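Local coordinates for protein MPT synthase subunit 2 (Burkholderia ambifaria, PDB 7L32) that probably catalyses, as the large subunit of molybdopterin synthase, the sulfur transfer that turns cyclic pyranopterin monophosphate into molybdopterin during molybdenum cofactor biosynthesis, at residues D18-L21 with N22-V25; R94-P97 with L98-I101; C118-V121 with M122-K126. One frame throughout, in Å; residues are numbered along the deposited sequence.

Contact 1. Residues D18-L21 with N22-V25; sequences DFDL and NAEV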
loop_
_atom_site.group_PDB
_atom_site.type_symbol
_atom_site.label_atom_id
_atom_site.label_comp_id
_atom_site.label_asym_id
_atom_site.label_seq_id
_atom_site.Cartn_x
_atom_site.Cartn_y
_atom_site.Cartn_z
ATOM N N ASP A 18 2.153 -17.249 -9.787
ATOM C CA ASP A 18 2.430 -16.180 -8.842
ATOM C C ASP A 18 2.702 -14.875 -9.594
ATOM O O ASP A 18 2.986 -14.873 -10.794
ATOM C CB ASP A 18 3.618 -16.552 -7.957
ATOM C CG ASP A 18 3.632 -15.779 -6.650
ATOM O OD1 ASP A 18 2.684 -14.993 -6.399
ATOM O OD2 ASP A 18 4.596 -15.964 -5.879
ATOM N N PHE A 19 2.583 -13.751 -8.887
ATOM C CA PHE A 19 2.804 -12.444 -9.490
ATOM C C PHE A 19 4.038 -11.782 -8.879
ATOM O O PHE A 19 4.521 -12.173 -7.814
ATOM C CB PHE A 19 1.569 -11.530 -9.349
ATOM C CG PHE A 19 1.043 -11.380 -7.929
ATOM C CD1 PHE A 19 1.646 -10.493 -7.033
ATOM C CD2 PHE A 19 -0.071 -12.093 -7.508
ATOM C CE1 PHE A 19 1.165 -10.356 -5.734
ATOM C CE2 PHE A 19 -0.569 -11.953 -6.213
ATOM C CZ PHE A 19 0.057 -11.081 -5.319
ATOM N N ASP A 20 4.559 -10.784 -9.593
ATOM C CA ASP A 20 5.734 -10.010 -9.190
ATOM C C ASP A 20 5.263 -8.588 -8.892
ATOM O O ASP A 20 4.978 -7.822 -9.816
ATOM C CB ASP A 20 6.772 -10.043 -10.314
ATOM C CG ASP A 20 8.067 -9.278 -9.991
ATOM O OD1 ASP A 20 8.083 -8.350 -9.150
ATOM O OD2 ASP A 20 9.078 -9.610 -10.632
ATOM N N LEU A 21 5.220 -8.227 -7.605
ATOM C CA LEU A 21 4.733 -6.906 -7.207
ATOM C C LEU A 21 5.478 -5.786 -7.934
ATOM O O LEU A 21 4.850 -4.855 -8.453
ATOM C CB LEU A 21 4.862 -6.734 -5.690
ATOM C CG LEU A 21 4.380 -5.401 -5.101
ATOM C CD1 LEU A 21 2.881 -5.169 -5.344
ATOM C CD2 LEU A 21 4.681 -5.351 -3.617
ATOM N N ASN A 22 6.817 -5.881 -8.005
ATOM C CA ASN A 22 7.634 -4.870 -8.689
ATOM C C ASN A 22 7.192 -4.685 -10.131
ATOM O O ASN A 22 6.976 -3.559 -10.594
ATOM C CB ASN A 22 9.116 -5.275 -8.694
ATOM C CG ASN A 22 9.858 -4.821 -7.473
ATOM O OD1 ASN A 22 9.279 -4.208 -6.585
ATOM N ND2 ASN A 22 11.162 -5.140 -7.408
ATOM N N ALA A 23 7.095 -5.791 -10.871
ATOM C CA ALA A 23 6.716 -5.715 -12.277
ATOM C C ALA A 23 5.323 -5.121 -12.443
ATOM O O ALA A 23 5.097 -4.306 -13.348
ATOM C CB ALA A 23 6.803 -7.098 -12.919
ATOM N N GLU A 24 4.371 -5.513 -11.583
ATOM C CA GLU A 24 3.015 -4.973 -11.708
ATOM C C GLU A 24 2.989 -3.488 -11.387
ATOM O O GLU A 24 2.299 -2.715 -12.059
ATOM C CB GLU A 24 2.036 -5.730 -10.806
ATOM C CG GLU A 24 1.921 -7.234 -11.103
ATOM C CD GLU A 24 1.490 -7.548 -12.547
ATOM O OE1 GLU A 24 0.697 -6.783 -13.137
ATOM O OE2 GLU A 24 1.950 -8.572 -13.093
ATOM N N VAL A 25 3.747 -3.074 -10.369
ATOM C CA VAL A 25 3.822 -1.662 -10.003
ATOM C C VAL A 25 4.448 -0.846 -11.128
ATOM O O VAL A 25 3.936 0.220 -11.492
ATOM C CB VAL A 25 4.587 -1.518 -8.672
ATOM C CG1 VAL A 25 5.179 -0.116 -8.497
ATOM C CG2 VAL A 25 3.661 -1.871 -7.531
HETATM O O HOH W 1 3.490 -10.257 -12.288
#
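Asp20 reaches forward over the first turn of the helix beginning at Leu21, while Leu21 and Val25 pack on another side of the same turn. With CG anti to the backbone nitrogen (chi1 -179°), the Asp20 carboxylate is carried forward over the N-H groups of that turn. Asp20 OD1 accepts a weak but fairly straight bond from Ala23 N at 3.2 Å, and lies 3.3 Å from Asn22 CB. Asp20 CG rests on the Ala23 methyl, CB, at 3.9 Å. The main chain adds two helical bonds, Glu24 N to Asp20 O at 3.0 Å and Val25 N to Leu21 O at 2.8 Å. The first torsion of Glu24 (chi1 -60°) sets its CG beside the backbone N, 3.4 Å from Asp20 O; the bend at the second turns the carboxylate, which forms a salt bridge with Arg13. On the buried side Leu21 CD1 meets Val25 CG2 at 4.0 Å, the two side chains crossing at a slant above strand 37-44. OD1 of Asp20 has a second donor, ND2 of Asn22 of the second subunit, and the bond is reciprocated. This is a classic aspartate N-cap, built into the contact between two copies of the protein.

Contact 2. Residues R94-P97 with L98-I101; sequences RLLP and LDQI
The carboxylate of Asp99 turns one face to the backbone and CB of Leu96: Leu96 N, O and CB all lie on that same side of its plane. Leu96 N donates to Asp99 OD2 at 2.6 Å from well above the plane, 53° out of it, yet the N-H points almost straight at the oxygen (159°). Leu96 CB follows at 3.5 Å from Asp99 OD2, and Leu96 O sits 3.3 Å from Asp99 CG. Leu95 CB lies 4.1 Å from Asp99 OD2. The torsion that sets CG of Asp99 anti to its carbonyl carbon (chi1 -77°) swings the carboxylate back across the turn. A second bond closes the loop, from Asp99 N to Leu96 O at 3.0 Å, the donor standing above the plane of the Leu96 carbonyl. Leu95 CD1 touches Ile101 CG1 at 4.3 Å, and both side chains also pack on Val45. At the outer end Leu98 rests on Pro33 of the second subunit. Pro97 and Leu98 occupy the two central positions, Leu98 with a positive phi, of a type II beta turn that joins strand 93-95 to strand 100-108 and is pinned by a side chain as well as by its own backbone bond.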
loop_
_atom_site.group_PDB
_atom_site.type_symbol
_atom_site.label_atom_id
_atom_site.label_comp_id
_atom_site.label_asym_id
_atom_site.label_seq_id
_atom_site.Cartn_x
_atom_site.Cartn_y
_atom_site.Cartn_z
ATOM N N ARG A 94 -4.328 -24.121 -5.759
ATOM C CA ARG A 94 -3.873 -24.644 -4.474
ATOM C C ARG A 94 -2.771 -23.730 -3.946
ATOM O O ARG A 94 -1.671 -23.683 -4.506
ATOM C CB ARG A 94 -3.392 -26.083 -4.640
ATOM C CG ARG A 94 -3.173 -26.848 -3.350
ATOM C CD ARG A 94 -2.810 -28.298 -3.662
ATOM N NE ARG A 94 -2.235 -28.983 -2.512
ATOM C CZ ARG A 94 -0.944 -28.954 -2.204
ATOM N NH1 ARG A 94 -0.078 -28.257 -2.921
ATOM N NH2 ARG A 94 -0.512 -29.638 -1.149
ATOM N N LEU A 95 -3.063 -23.013 -2.866
ATOM C CA LEU A 95 -2.161 -22.006 -2.314
ATOM C C LEU A 95 -1.707 -22.448 -0.930
ATOM O O LEU A 95 -2.534 -22.827 -0.093
ATOM C CB LEU A 95 -2.845 -20.644 -2.239
ATOM C CG LEU A 95 -3.402 -20.111 -3.565
ATOM C CD1 LEU A 95 -4.374 -18.964 -3.309
ATOM C CD2 LEU A 95 -2.278 -19.664 -4.505
ATOM N N LEU A 96 -0.393 -22.418 -0.701
ATOM C CA LEU A 96 0.209 -22.865 0.550
ATOM C C LEU A 96 0.385 -21.696 1.512
ATOM O O LEU A 96 0.347 -20.533 1.101
ATOM C CB LEU A 96 1.560 -23.527 0.271
ATOM C CG LEU A 96 1.460 -24.865 -0.465
ATOM C CD1 LEU A 96 2.840 -25.440 -0.780
ATOM C CD2 LEU A 96 0.650 -25.846 0.363
ATOM N N PRO A 97 0.584 -21.977 2.801
ATOM C CA PRO A 97 0.946 -20.906 3.737
ATOM C C PRO A 97 2.148 -20.123 3.236
ATOM O O PRO A 97 3.125 -20.692 2.738
ATOM C CB PRO A 97 1.265 -21.659 5.036
ATOM C CG PRO A 97 0.459 -22.927 4.933
ATOM C CD PRO A 97 0.454 -23.283 3.475
ATOM N N LEU A 98 2.060 -18.804 3.375
ATOM C CA LEU A 98 3.023 -17.783 2.982
ATOM C C LEU A 98 2.895 -17.410 1.503
ATOM O O LEU A 98 3.494 -16.417 1.087
ATOM C CB LEU A 98 4.487 -18.165 3.292
ATOM C CG LEU A 98 4.767 -18.549 4.747
ATOM C CD1 LEU A 98 6.234 -18.937 4.949
ATOM C CD2 LEU A 98 4.347 -17.444 5.700
ATOM N N ASP A 99 2.121 -18.147 0.701
ATOM C CA ASP A 99 1.928 -17.780 -0.697
ATOM C C ASP A 99 1.179 -16.458 -0.809
ATOM O O ASP A 99 0.242 -16.194 -0.053
ATOM C CB ASP A 99 1.106 -18.844 -1.433
ATOM C CG ASP A 99 1.906 -20.081 -1.791
ATOM O OD1 ASP A 99 3.144 -20.107 -1.623
ATOM O OD2 ASP A 99 1.262 -21.050 -2.221
ATOM N N GLN A 100 1.555 -15.659 -1.803
ATOM C CA GLN A 100 0.757 -14.492 -2.166
ATOM C C GLN A 100 -0.595 -14.925 -2.714
ATOM O O GLN A 100 -0.682 -15.865 -3.512
ATOM C CB GLN A 100 1.485 -13.654 -3.214
ATOM C CG GLN A 100 2.786 -13.035 -2.719
ATOM C CD GLN A 100 3.486 -12.186 -3.774
ATOM O OE1 GLN A 100 3.914 -11.068 -3.490
ATOM N NE2 GLN A 100 3.634 -12.727 -4.986
ATOM N N ILE A 101 -1.648 -14.223 -2.298
ATOM C CA ILE A 101 -3.017 -14.464 -2.788
ATOM C C ILE A 101 -3.455 -13.383 -3.764
ATOM O O ILE A 101 -3.986 -13.666 -4.834
ATOM C CB ILE A 101 -4.014 -14.533 -1.606
ATOM C CG1 ILE A 101 -3.655 -15.638 -0.626
ATOM C CG2 ILE A 101 -5.447 -14.728 -2.107
ATOM C CD1 ILE A 101 -4.412 -15.495 0.685
#

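Contact 3. Residues C118-V121 with M122-K126; sequences CEFV and MDYLK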
loop_
_atom_site.group_PDB
_atom_site.type_symbol
_atom_site.label_atom_id
_atom_site.label_comp_id
_atom_site.label_asym_id
_atom_site.label_seq_id
_atom_site.Cartn_x
_atom_site.Cartn_y
_atom_site.Cartn_z
ATOM N N CYS A 118 -7.290 2.256 -2.669
ATOM C CA CYS A 118 -6.737 0.912 -2.515
ATOM C C CYS A 118 -7.485 0.138 -1.435
ATOM O O CYS A 118 -7.836 -1.042 -1.626
ATOM C CB CYS A 118 -5.245 0.995 -2.189
ATOM S SG CYS A 118 -4.377 -0.589 -2.289
ATOM N N GLU A 119 -7.753 0.782 -0.295
ATOM C CA GLU A 119 -8.495 0.093 0.762
ATOM C C GLU A 119 -9.935 -0.178 0.344
ATOM O O GLU A 119 -10.486 -1.251 0.643
ATOM C CB GLU A 119 -8.465 0.914 2.057
ATOM C CG GLU A 119 -9.161 0.229 3.204
ATOM C CD GLU A 119 -8.767 0.788 4.583
ATOM O OE1 GLU A 119 -8.301 1.949 4.682
ATOM O OE2 GLU A 119 -8.902 0.026 5.558
ATOM N N PHE A 120 -10.562 0.782 -0.338
ATOM C CA PHE A 120 -11.925 0.566 -0.837
ATOM C C PHE A 120 -11.989 -0.658 -1.754
ATOM O O PHE A 120 -12.901 -1.501 -1.634
ATOM C CB PHE A 120 -12.421 1.827 -1.571
ATOM C CG PHE A 120 -13.737 1.626 -2.293
ATOM C CD1 PHE A 120 -14.938 1.768 -1.620
ATOM C CD2 PHE A 120 -13.764 1.306 -3.651
ATOM C CE1 PHE A 120 -16.179 1.532 -2.270
ATOM C CE2 PHE A 120 -14.976 1.084 -4.306
ATOM C CZ PHE A 120 -16.193 1.200 -3.624
ATOM N N VAL A 121 -11.052 -0.754 -2.700
ATOM C CA VAL A 121 -11.051 -1.890 -3.629
ATOM C C VAL A 121 -10.873 -3.200 -2.865
ATOM O O VAL A 121 -11.561 -4.188 -3.147
ATOM C CB VAL A 121 -9.967 -1.711 -4.718
ATOM C CG1 VAL A 121 -9.787 -3.013 -5.545
ATOM C CG2 VAL A 121 -10.310 -0.537 -5.678
ATOM N N MET A 122 -9.963 -3.232 -1.881
ATOM C CA MET A 122 -9.766 -4.451 -1.090
ATOM C C MET A 122 -11.023 -4.818 -0.303
ATOM O O MET A 122 -11.420 -5.997 -0.268
ATOM C CB MET A 122 -8.568 -4.310 -0.118
ATOM C CG MET A 122 -7.185 -4.621 -0.769
ATOM S SD MET A 122 -7.111 -6.307 -1.478
ATOM C CE MET A 122 -7.394 -7.281 -0.014
ATOM N N ASP A 123 -11.666 -3.829 0.339
ATOM C CA ASP A 123 -12.888 -4.103 1.108
ATOM C C ASP A 123 -13.982 -4.672 0.207
ATOM O O ASP A 123 -14.667 -5.631 0.570
ATOM C CB ASP A 123 -13.402 -2.824 1.773
ATOM C CG ASP A 123 -12.583 -2.413 2.990
ATOM O OD1 ASP A 123 -11.806 -3.238 3.528
ATOM O OD2 ASP A 123 -12.732 -1.244 3.391
ATOM N N TYR A 124 -14.188 -4.047 -0.953
ATOM C CA TYR A 124 -15.237 -4.479 -1.886
ATOM C C TYR A 124 -14.897 -5.843 -2.480
ATOM O O TYR A 124 -15.767 -6.725 -2.597
ATOM C CB TYR A 124 -15.357 -3.405 -2.978
ATOM C CG TYR A 124 -16.600 -3.308 -3.841
ATOM C CD1 TYR A 124 -17.567 -4.309 -3.859
ATOM C CD2 TYR A 124 -16.753 -2.233 -4.722
ATOM C CE1 TYR A 124 -18.688 -4.218 -4.697
ATOM C CE2 TYR A 124 -17.875 -2.129 -5.564
ATOM C CZ TYR A 124 -18.833 -3.129 -5.545
ATOM O OH TYR A 124 -19.942 -3.046 -6.372
ATOM N N LEU A 125 -13.625 -6.044 -2.830
ATOM C CA LEU A 125 -13.162 -7.350 -3.304
ATOM C C LEU A 125 -13.455 -8.447 -2.284
ATOM O O LEU A 125 -14.037 -9.496 -2.617
ATOM C CB LEU A 125 -11.654 -7.276 -3.600
ATOM C CG LEU A 125 -10.914 -8.491 -4.174
ATOM C CD1 LEU A 125 -9.649 -8.002 -4.908
ATOM C CD2 LEU A 125 -10.526 -9.523 -3.099
ATOM N N LYS A 126 -13.044 -8.229 -1.029
ATOM C CA LYS A 126 -13.142 -9.284 -0.016
ATOM C C LYS A 126 -14.590 -9.611 0.339
ATOM O O LYS A 126 -14.902 -10.756 0.703
ATOM C CB LYS A 126 -12.354 -8.877 1.233
ATOM C CG LYS A 126 -10.839 -8.990 1.054
ATOM C CD LYS A 126 -10.420 -10.473 0.963
ATOM C CE LYS A 126 -8.907 -10.662 0.779
ATOM N NZ LYS A 126 -8.475 -12.130 0.736
HETATM O O HOH W 2 -12.034 0.051 5.614
HETATM O O HOH W 3 -9.869 -2.488 5.376
#
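Asp123 and Glu119 stand one turn apart on helix 111-128, and the aspartate can be followed outward from the helix surface. Asp123 CB lies 3.5 Å from Glu119 O, the oxygen that also accepts the backbone bond from Asp123 N. Asp123 CG, anti to the carbonyl carbon (chi1 -75°), stays 3.4 Å from Glu119 O, so the carboxylate leans back along the helix toward Glu119. Asp123 OD2 then meets the aliphatic part of the glutamate, 3.9 Å from Glu119 CG, where the two side chains cross aslant with their carboxylate planes 49° apart. The charged ends stop short of touching, Glu119 OE2 and Asp123 OD2 being 4.6 Å apart. Two waters span the gap: one is 2.8 Å from Asp123 OD1, the other 2.7 Å from Asp123 OD2, and each also reaches Glu119 OE2, the latter only weakly, although the protons available cannot serve every acceptor around them. Elsewhere Phe120 and Tyr124 run side by side in the same direction, Phe120 CZ touching Tyr124 CD2 at 3.6 Å with the rings inclined at 71°. Phe120 also meets Trp157 edge-to-face. The acidic pair has partners beyond the helix: salt bridges from Arg156 to Glu119 OE1 and from Arg111 of the second subunit to Asp123 OD1, and a hydrogen bond from Trp157 NE1 to Asp123 OD2. Like charges one turn apart would be expected to repel, but with arginines from both subunits and shared water close by, both carboxylates can plausibly remain ionised though buried, tying this helix to the C-terminal region and to the dimer partner.

All three contacts are local, yet they lie at different depths. Contact 3 is buried, centred about 6 Å from the centre of the chain, whereas contacts 1 and 2 lie farther out, at about 14 and 15 Å, and are partly buried. In both outer contacts an aspartate carboxylate accepts from a backbone N-H, before a helix in one and across a turn in the other. They touch directly, since Gln100 of contact 2 probably bonds to Asp18 and Phe19 of contact 1. In contact 3 the aspartate works through water and an outside arginine, beside an aromatic pair and helical bonds. Strand 100-108, which contact 2 opens, leads on to that helix, and all three reach the second subunit.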